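Local coordinates for beta-catenin homolog sys-1 (PDB 3C2G), which acts as a transcriptional coregulator in the Wnt signaling asymmetry pathway, binding the TCF factor POP-1 directly and activating or repressing target genes, at residues R524-L529 with H567-V572; L470-P475 with L530-Q535. All coordinates share one frame; numbering follows the deposited sequence.

Contact 1 (R524-L529 with H567-V572); sequences RTISLL and HNVLVV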
ATOM      1  N   ARG A 524      16.813 -23.192   1.681  1.00 33.34           N
ATOM      2  CA  ARG A 524      16.095 -23.676   0.520  1.00 32.40           C
ATOM      3  C   ARG A 524      17.044 -24.224  -0.532  1.00 32.28           C
ATOM      4  O   ARG A 524      16.688 -25.150  -1.247  1.00 33.22           O
ATOM      5  CB  ARG A 524      15.170 -22.593  -0.052  1.00 31.61           C
ATOM      6  CG  ARG A 524      13.939 -22.403   0.790  1.00 28.09           C
ATOM      7  CD  ARG A 524      13.146 -21.193   0.400  1.00 26.05           C
ATOM      8  NE  ARG A 524      11.961 -21.076   1.242  1.00 26.74           N
ATOM      9  CZ  ARG A 524      10.992 -20.186   1.048  1.00 26.98           C
ATOM     10  NH1 ARG A 524      11.068 -19.345   0.028  1.00 26.96           N
ATOM     11  NH2 ARG A 524       9.937 -20.158   1.852  1.00 23.34           N
ATOM     12  N   THR A 525      18.247 -23.665  -0.610  1.00 31.19           N
ATOM     13  CA  THR A 525      19.259 -24.170  -1.516  1.00 30.90           C
ATOM     14  C   THR A 525      19.637 -25.600  -1.112  1.00 31.57           C
ATOM     15  O   THR A 525      19.580 -26.521  -1.929  1.00 30.69           O
ATOM     16  CB  THR A 525      20.511 -23.271  -1.511  1.00 31.06           C
ATOM     17  OG1 THR A 525      20.163 -21.957  -1.966  1.00 31.37           O
ATOM     18  CG2 THR A 525      21.578 -23.840  -2.407  1.00 28.58           C
ATOM     19  N   ILE A 526      20.016 -25.782   0.151  1.00 31.84           N
ATOM     20  CA  ILE A 526      20.399 -27.101   0.644  1.00 31.93           C
ATOM     21  C   ILE A 526      19.243 -28.086   0.385  1.00 32.52           C
ATOM     22  O   ILE A 526      19.438 -29.213  -0.075  1.00 32.55           O
ATOM     23  CB  ILE A 526      20.775 -27.051   2.156  1.00 31.75           C
ATOM     24  CG1 ILE A 526      21.946 -26.089   2.403  1.00 31.05           C
ATOM     25  CG2 ILE A 526      21.092 -28.445   2.703  1.00 31.19           C
ATOM     26  CD1 ILE A 526      23.097 -26.200   1.410  1.00 30.43           C
ATOM     27  N   SER A 527      18.032 -27.619   0.641  1.00 32.21           N
ATOM     28  CA  SER A 527      16.864 -28.465   0.582  1.00 31.69           C
ATOM     29  C   SER A 527      16.497 -28.794  -0.862  1.00 31.45           C
ATOM     30  O   SER A 527      16.025 -29.888  -1.161  1.00 32.09           O
ATOM     31  CB  SER A 527      15.723 -27.782   1.332  1.00 31.43           C
ATOM     32  OG  SER A 527      14.481 -28.284   0.929  1.00 33.41           O
ATOM     33  N   LEU A 528      16.742 -27.862  -1.769  1.00 30.86           N
ATOM     34  CA  LEU A 528      16.488 -28.117  -3.181  1.00 29.60           C
ATOM     35  C   LEU A 528      17.544 -29.049  -3.811  1.00 30.03           C
ATOM     36  O   LEU A 528      17.232 -29.816  -4.726  1.00 30.58           O
ATOM     37  CB  LEU A 528      16.360 -26.802  -3.959  1.00 28.55           C
ATOM     38  CG  LEU A 528      16.158 -26.864  -5.475  1.00 27.12           C
ATOM     39  CD1 LEU A 528      14.959 -27.699  -5.862  1.00 23.40           C
ATOM     40  CD2 LEU A 528      16.036 -25.471  -6.045  1.00 28.61           C
ATOM     41  N   LEU A 529      18.783 -28.988  -3.339  1.00 29.88           N
ATOM     42  CA  LEU A 529      19.805 -29.878  -3.866  1.00 30.84           C
ATOM     43  C   LEU A 529      19.473 -31.330  -3.487  1.00 31.89           C
ATOM     44  O   LEU A 529      19.657 -32.239  -4.300  1.00 31.36           O
ATOM     45  CB  LEU A 529      21.190 -29.482  -3.387  1.00 30.67           C
ATOM     46  CG  LEU A 529      21.730 -28.155  -3.918  1.00 31.23           C
ATOM     47  CD1 LEU A 529      23.051 -27.827  -3.237  1.00 30.48           C
ATOM     48  CD2 LEU A 529      21.888 -28.161  -5.440  1.00 29.92           C
ATOM     49  N   HIS A 567      20.240 -31.514   9.757  1.00 39.98           N
ATOM     50  CA  HIS A 567      20.115 -32.825   9.151  1.00 39.44           C
ATOM     51  C   HIS A 567      20.339 -32.718   7.650  1.00 39.19           C
ATOM     52  O   HIS A 567      21.014 -33.570   7.065  1.00 39.61           O
ATOM     53  CB  HIS A 567      18.747 -33.438   9.446  1.00 39.47           C
ATOM     54  CG  HIS A 567      18.552 -34.796   8.843  1.00 39.83           C
ATOM     55  ND1 HIS A 567      19.179 -35.924   9.328  1.00 39.18           N
ATOM     56  CD2 HIS A 567      17.799 -35.207   7.795  1.00 40.78           C
ATOM     57  CE1 HIS A 567      18.827 -36.971   8.603  1.00 40.23           C
ATOM     58  NE2 HIS A 567      17.990 -36.563   7.665  1.00 41.51           N
ATOM     59  N   ASN A 568      19.790 -31.669   7.036  1.00 37.77           N
ATOM     60  CA  ASN A 568      19.913 -31.486   5.589  1.00 37.03           C
ATOM     61  C   ASN A 568      21.365 -31.242   5.178  1.00 36.33           C
ATOM     62  O   ASN A 568      21.863 -31.792   4.192  1.00 35.06           O
ATOM     63  CB  ASN A 568      18.996 -30.356   5.100  1.00 36.38           C
ATOM     64  CG  ASN A 568      17.569 -30.825   4.863  1.00 37.01           C
ATOM     65  OD1 ASN A 568      17.285 -32.025   4.851  1.00 39.70           O
ATOM     66  ND2 ASN A 568      16.672 -29.887   4.659  1.00 35.90           N
ATOM     67  N   VAL A 569      22.035 -30.419   5.971  1.00 36.14           N
ATOM     68  CA  VAL A 569      23.420 -30.081   5.732  1.00 35.95           C
ATOM     69  C   VAL A 569      24.288 -31.324   5.851  1.00 35.93           C
ATOM     70  O   VAL A 569      25.141 -31.562   5.005  1.00 36.41           O
ATOM     71  CB  VAL A 569      23.873 -28.958   6.669  1.00 35.54           C
ATOM     72  CG1 VAL A 569      25.372 -28.960   6.842  1.00 35.63           C
ATOM     73  CG2 VAL A 569      23.385 -27.612   6.126  1.00 34.65           C
ATOM     74  N   LEU A 570      24.041 -32.133   6.874  1.00 36.09           N
ATOM     75  CA  LEU A 570      24.804 -33.362   7.066  1.00 36.36           C
ATOM     76  C   LEU A 570      24.610 -34.330   5.910  1.00 36.51           C
ATOM     77  O   LEU A 570      25.582 -34.897   5.397  1.00 37.61           O
ATOM     78  CB  LEU A 570      24.425 -34.045   8.381  1.00 35.81           C
ATOM     79  CG  LEU A 570      24.801 -33.298   9.655  1.00 37.00           C
ATOM     80  CD1 LEU A 570      24.043 -33.848  10.855  1.00 34.89           C
ATOM     81  CD2 LEU A 570      26.293 -33.336   9.888  1.00 36.45           C
ATOM     82  N   VAL A 571      23.360 -34.508   5.499  1.00 36.13           N
ATOM     83  CA  VAL A 571      23.019 -35.498   4.488  1.00 36.40           C
ATOM     84  C   VAL A 571      23.558 -35.104   3.122  1.00 37.35           C
ATOM     85  O   VAL A 571      24.110 -35.952   2.412  1.00 38.29           O
ATOM     86  CB  VAL A 571      21.500 -35.749   4.445  1.00 37.01           C
ATOM     87  CG1 VAL A 571      21.093 -36.594   3.225  1.00 37.08           C
ATOM     88  CG2 VAL A 571      21.046 -36.437   5.744  1.00 36.57           C
ATOM     89  N   VAL A 572      23.411 -33.828   2.756  1.00 37.19           N
ATOM     90  CA  VAL A 572      23.868 -33.365   1.455  1.00 36.55           C
ATOM     91  C   VAL A 572      25.384 -33.505   1.345  1.00 37.10           C
ATOM     92  O   VAL A 572      25.899 -33.901   0.298  1.00 36.17           O
ATOM     93  CB  VAL A 572      23.391 -31.909   1.101  1.00 36.58           C
ATOM     94  CG1 VAL A 572      24.258 -30.836   1.751  1.00 33.94           C
ATOM     95  CG2 VAL A 572      23.395 -31.705  -0.397  1.00 35.32           C
TER
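Ile526 meets Asn568, Val569 and Val572 where helix 515-535 packs on helix 563-579 in the armadillo domain, a stack of helices. The axes of segments 524-529 and 567-572 come within 9.5 Å, and their N-to-C directions differ by 47°. The CB bond of Ile526 points at the partner helix, yet CB itself stays beyond 4.5 Å from segment 567-572. One step out, methyl CG2 does most of the work. With CG1 beside the backbone N (chi1 -59°), CG2 is left anti to that N and faces helix 563-579. It lies equally close, at 3.7 Å, to Asn568 CB and Asn568 O. The same methyl is 3.9 Å from Val569 N. Val572 CG1 approaches CG2 to 4.1 Å. In the other branch, CG1 is 4.3 Å from Val569 CG2, while the terminal CD1 runs on past this methyl without coming closer. The side chains of Ile526 and Asn568 pass one another, heading in opposing directions, and no hydrogen bond joins the segments. Helix 457-472, through Ile469, touches Ser527 and Leu528. Besides the isoleucine contacts, Val572 CG2 comes within 4.3 Å of Leu529 CB, and Asn568 ND2 stops 4.0 Å from Ser527 CB.

Contact 2 (L470-P475 with L530-Q535); sequences LLLRTP and LVLMEQ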
ATOM      1  N   LEU A 470       8.733 -27.349  -4.358  1.00 29.79           N
ATOM      2  CA  LEU A 470       7.363 -27.852  -4.376  1.00 29.32           C
ATOM      3  C   LEU A 470       6.971 -28.547  -5.682  1.00 29.76           C
ATOM      4  O   LEU A 470       6.301 -29.580  -5.657  1.00 29.52           O
ATOM      5  CB  LEU A 470       6.377 -26.735  -4.058  1.00 28.48           C
ATOM      6  CG  LEU A 470       6.536 -26.090  -2.681  1.00 29.03           C
ATOM      7  CD1 LEU A 470       5.524 -24.950  -2.496  1.00 26.05           C
ATOM      8  CD2 LEU A 470       6.425 -27.122  -1.560  1.00 24.70           C
ATOM      9  N   LEU A 471       7.373 -27.981  -6.819  1.00 30.30           N
ATOM     10  CA  LEU A 471       7.110 -28.616  -8.105  1.00 30.98           C
ATOM     11  C   LEU A 471       7.696 -30.027  -8.156  1.00 31.75           C
ATOM     12  O   LEU A 471       7.025 -30.958  -8.578  1.00 32.30           O
ATOM     13  CB  LEU A 471       7.644 -27.785  -9.263  1.00 30.28           C
ATOM     14  CG  LEU A 471       6.753 -26.625  -9.697  1.00 32.45           C
ATOM     15  CD1 LEU A 471       7.529 -25.677 -10.606  1.00 34.47           C
ATOM     16  CD2 LEU A 471       5.463 -27.101 -10.366  1.00 29.69           C
ATOM     17  N   LEU A 472       8.931 -30.181  -7.689  1.00 32.24           N
ATOM     18  CA  LEU A 472       9.624 -31.460  -7.787  1.00 32.57           C
ATOM     19  C   LEU A 472       9.113 -32.470  -6.770  1.00 33.01           C
ATOM     20  O   LEU A 472       9.378 -33.647  -6.905  1.00 33.41           O
ATOM     21  CB  LEU A 472      11.143 -31.297  -7.664  1.00 31.97           C
ATOM     22  CG  LEU A 472      11.881 -30.427  -8.685  1.00 34.14           C
ATOM     23  CD1 LEU A 472      13.318 -30.317  -8.274  1.00 37.30           C
ATOM     24  CD2 LEU A 472      11.792 -30.936 -10.120  1.00 35.30           C
ATOM     25  N   ARG A 473       8.369 -32.018  -5.770  1.00 33.72           N
ATOM     26  CA  ARG A 473       7.786 -32.925  -4.786  1.00 34.60           C
ATOM     27  C   ARG A 473       6.344 -33.260  -5.126  1.00 35.87           C
ATOM     28  O   ARG A 473       5.671 -33.975  -4.388  1.00 37.07           O
ATOM     29  CB  ARG A 473       7.864 -32.324  -3.392  1.00 34.57           C
ATOM     30  CG  ARG A 473       9.222 -32.462  -2.749  1.00 37.41           C
ATOM     31  CD  ARG A 473       9.343 -31.571  -1.535  1.00 42.82           C
ATOM     32  NE  ARG A 473       8.530 -32.052  -0.424  1.00 50.65           N
ATOM     33  CZ  ARG A 473       8.156 -31.307   0.616  1.00 54.98           C
ATOM     34  NH1 ARG A 473       8.522 -30.026   0.693  1.00 54.96           N
ATOM     35  NH2 ARG A 473       7.410 -31.850   1.582  1.00 54.54           N
ATOM     36  N   THR A 474       5.874 -32.732  -6.250  1.00 37.20           N
ATOM     37  CA  THR A 474       4.514 -32.956  -6.720  1.00 37.50           C
ATOM     38  C   THR A 474       4.509 -34.195  -7.615  1.00 37.85           C
ATOM     39  O   THR A 474       5.148 -34.202  -8.662  1.00 38.29           O
ATOM     40  CB  THR A 474       4.009 -31.720  -7.490  1.00 36.88           C
ATOM     41  OG1 THR A 474       3.930 -30.613  -6.592  1.00 38.28           O
ATOM     42  CG2 THR A 474       2.661 -31.960  -8.073  1.00 35.95           C
ATOM     43  N   PRO A 475       3.783 -35.242  -7.199  1.00 38.58           N
ATOM     44  CA  PRO A 475       3.806 -36.585  -7.805  1.00 38.65           C
ATOM     45  C   PRO A 475       3.558 -36.613  -9.316  1.00 38.59           C
ATOM     46  O   PRO A 475       4.289 -37.290 -10.034  1.00 39.11           O
ATOM     47  CB  PRO A 475       2.674 -37.319  -7.072  1.00 38.73           C
ATOM     48  CG  PRO A 475       2.581 -36.634  -5.756  1.00 39.30           C
ATOM     49  CD  PRO A 475       2.846 -35.177  -6.063  1.00 39.16           C
ATOM     50  N   LEU A 530      18.941 -31.517  -2.276  1.00 32.03           N
ATOM     51  CA  LEU A 530      18.427 -32.807  -1.814  1.00 32.89           C
ATOM     52  C   LEU A 530      17.273 -33.351  -2.662  1.00 34.26           C
ATOM     53  O   LEU A 530      17.294 -34.514  -3.103  1.00 34.77           O
ATOM     54  CB  LEU A 530      17.979 -32.706  -0.360  1.00 31.70           C
ATOM     55  CG  LEU A 530      19.139 -32.692   0.631  1.00 34.35           C
ATOM     56  CD1 LEU A 530      18.613 -32.590   2.036  1.00 34.15           C
ATOM     57  CD2 LEU A 530      20.030 -33.947   0.464  1.00 35.95           C
ATOM     58  N   VAL A 531      16.269 -32.505  -2.874  1.00 34.73           N
ATOM     59  CA  VAL A 531      15.112 -32.866  -3.666  1.00 35.34           C
ATOM     60  C   VAL A 531      15.539 -33.272  -5.070  1.00 36.73           C
ATOM     61  O   VAL A 531      15.101 -34.296  -5.554  1.00 36.30           O
ATOM     62  CB  VAL A 531      14.056 -31.730  -3.691  1.00 35.04           C
ATOM     63  CG1 VAL A 531      13.003 -32.011  -4.711  1.00 33.31           C
ATOM     64  CG2 VAL A 531      13.410 -31.574  -2.313  1.00 33.98           C
ATOM     65  N   LEU A 532      16.417 -32.485  -5.701  1.00 39.17           N
ATOM     66  CA  LEU A 532      16.914 -32.800  -7.044  1.00 41.10           C
ATOM     67  C   LEU A 532      17.620 -34.144  -7.066  1.00 43.66           C
ATOM     68  O   LEU A 532      17.432 -34.932  -7.995  1.00 43.92           O
ATOM     69  CB  LEU A 532      17.867 -31.728  -7.557  1.00 40.26           C
ATOM     70  CG  LEU A 532      17.255 -30.420  -8.063  1.00 41.13           C
ATOM     71  CD1 LEU A 532      18.272 -29.279  -7.953  1.00 37.61           C
ATOM     72  CD2 LEU A 532      16.725 -30.556  -9.493  1.00 40.29           C
HETATM   73  N   MSE A 533      18.428 -34.403  -6.039  1.00 46.07           N
HETATM   74  CA  MSE A 533      19.124 -35.674  -5.929  1.00 50.20           C
HETATM   75  C   MSE A 533      18.136 -36.832  -5.939  1.00 49.66           C
HETATM   76  O   MSE A 533      18.275 -37.754  -6.742  1.00 50.00           O
HETATM   77  CB  MSE A 533      20.005 -35.711  -4.684  1.00 49.04           C
HETATM   78  CG  MSE A 533      21.355 -35.092  -4.903  1.00 50.43           C
HETATM   79 SE   MSE A 533      22.311 -34.765  -3.237  1.00 59.52          SE
HETATM   80  CE  MSE A 533      24.137 -34.489  -3.922  1.00 53.21           C
ATOM     81  N   GLU A 534      17.117 -36.744  -5.086  1.00 49.85           N
ATOM     82  CA  GLU A 534      16.158 -37.822  -4.897  1.00 50.52           C
ATOM     83  C   GLU A 534      15.148 -37.984  -6.043  1.00 50.93           C
ATOM     84  O   GLU A 534      14.962 -39.083  -6.572  1.00 50.79           O
ATOM     85  CB  GLU A 534      15.421 -37.628  -3.570  1.00 50.66           C
ATOM     86  CG  GLU A 534      14.267 -38.593  -3.355  1.00 51.91           C
ATOM     87  CD  GLU A 534      14.077 -38.967  -1.903  0.50 52.52           C
ATOM     88  OE1 GLU A 534      14.446 -38.162  -1.023  0.50 52.67           O
ATOM     89  OE2 GLU A 534      13.557 -40.073  -1.645  0.50 53.37           O
ATOM     90  N   GLN A 535      14.509 -36.879  -6.417  1.00 51.09           N
ATOM     91  CA  GLN A 535      13.335 -36.897  -7.279  1.00 50.77           C
ATOM     92  C   GLN A 535      13.652 -36.991  -8.761  1.00 50.44           C
ATOM     93  O   GLN A 535      12.831 -37.469  -9.541  1.00 50.65           O
ATOM     94  CB  GLN A 535      12.495 -35.657  -7.013  1.00 50.82           C
ATOM     95  CG  GLN A 535      11.061 -35.975  -6.685  1.00 53.33           C
ATOM     96  CD  GLN A 535      10.889 -36.564  -5.305  1.00 55.20           C
ATOM     97  OE1 GLN A 535      10.056 -37.440  -5.101  1.00 57.37           O
ATOM     98  NE2 GLN A 535      11.680 -36.089  -4.348  1.00 56.58           N
TER
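Two neighbouring helices of the armadillo stack, 457-472 and 515-535, meet here near their C-terminal ends, with Leu472 and Arg473 set against Val531 and Leu532. Leu472 carries most of the apolar contact. Its CB bond is aimed at helix 515-535, and CB lies 3.6 Å from Val531 CG1. With CG anti to the carbonyl carbon (chi1 -60°), the side chain extends so that its CD1 methyl packs 4.0 Å from Val531 CG1 and 3.6 Å from Leu532 CD2. The CB bond of Leu532 faces away from segment 470-475; the branched end, CG and CD2, comes back toward Leu472, crossing it obliquely. The other methyl of Val531 serves a different partner: CG2 is 4.1 Å from Arg473 CD, and the two side chains cross at about a right angle. The arginine chain bends about CG-CD (chi3 71°), at the very atom that meets Val531, and Arg473 is solvent-exposed. Gln535 borders the same surface, but its modelled approach to the Leu472 carbonyl is doubtful. Within segment 470-475, Leu470 O accepts two bonds, from Thr474 OG1 at 2.8 Å and from Arg473 N at 3.2 Å. These donors arrive from opposite faces of the carbonyl plane, the hydroxyl at a C=O...donor angle of 141°. Around the contact, Leu470 and Thr474 rest on Leu409 of helix 388-409, Leu532 and Met533 meet Val542 of helix 539-544, and Leu530 turns to helix 563-579.

Helix 515-535 takes part in both contacts: segment 524-529 meets helix 563-579 in contact 1, and the next turns, 530-535, meet helix 457-472 in contact 2. Their centres are about 12 Å apart, and the paired segments alternate along the chain. The two adjoin through Leu528 CD1 and Leu472 CD1, 3.9 Å apart, and through Leu530, whose CD2 lies 4.0 Å from both Val571 CG1 and Val572 CB. Buried area is similar, 234 and 239 Å², but contact 1 is the more interior, with four of six touching residues buried. Contact 2 is partly buried, joining a leucine-leucine-valine patch to an exposed arginine chain that lies on Val531. Neither has a cross-segment hydrogen bond.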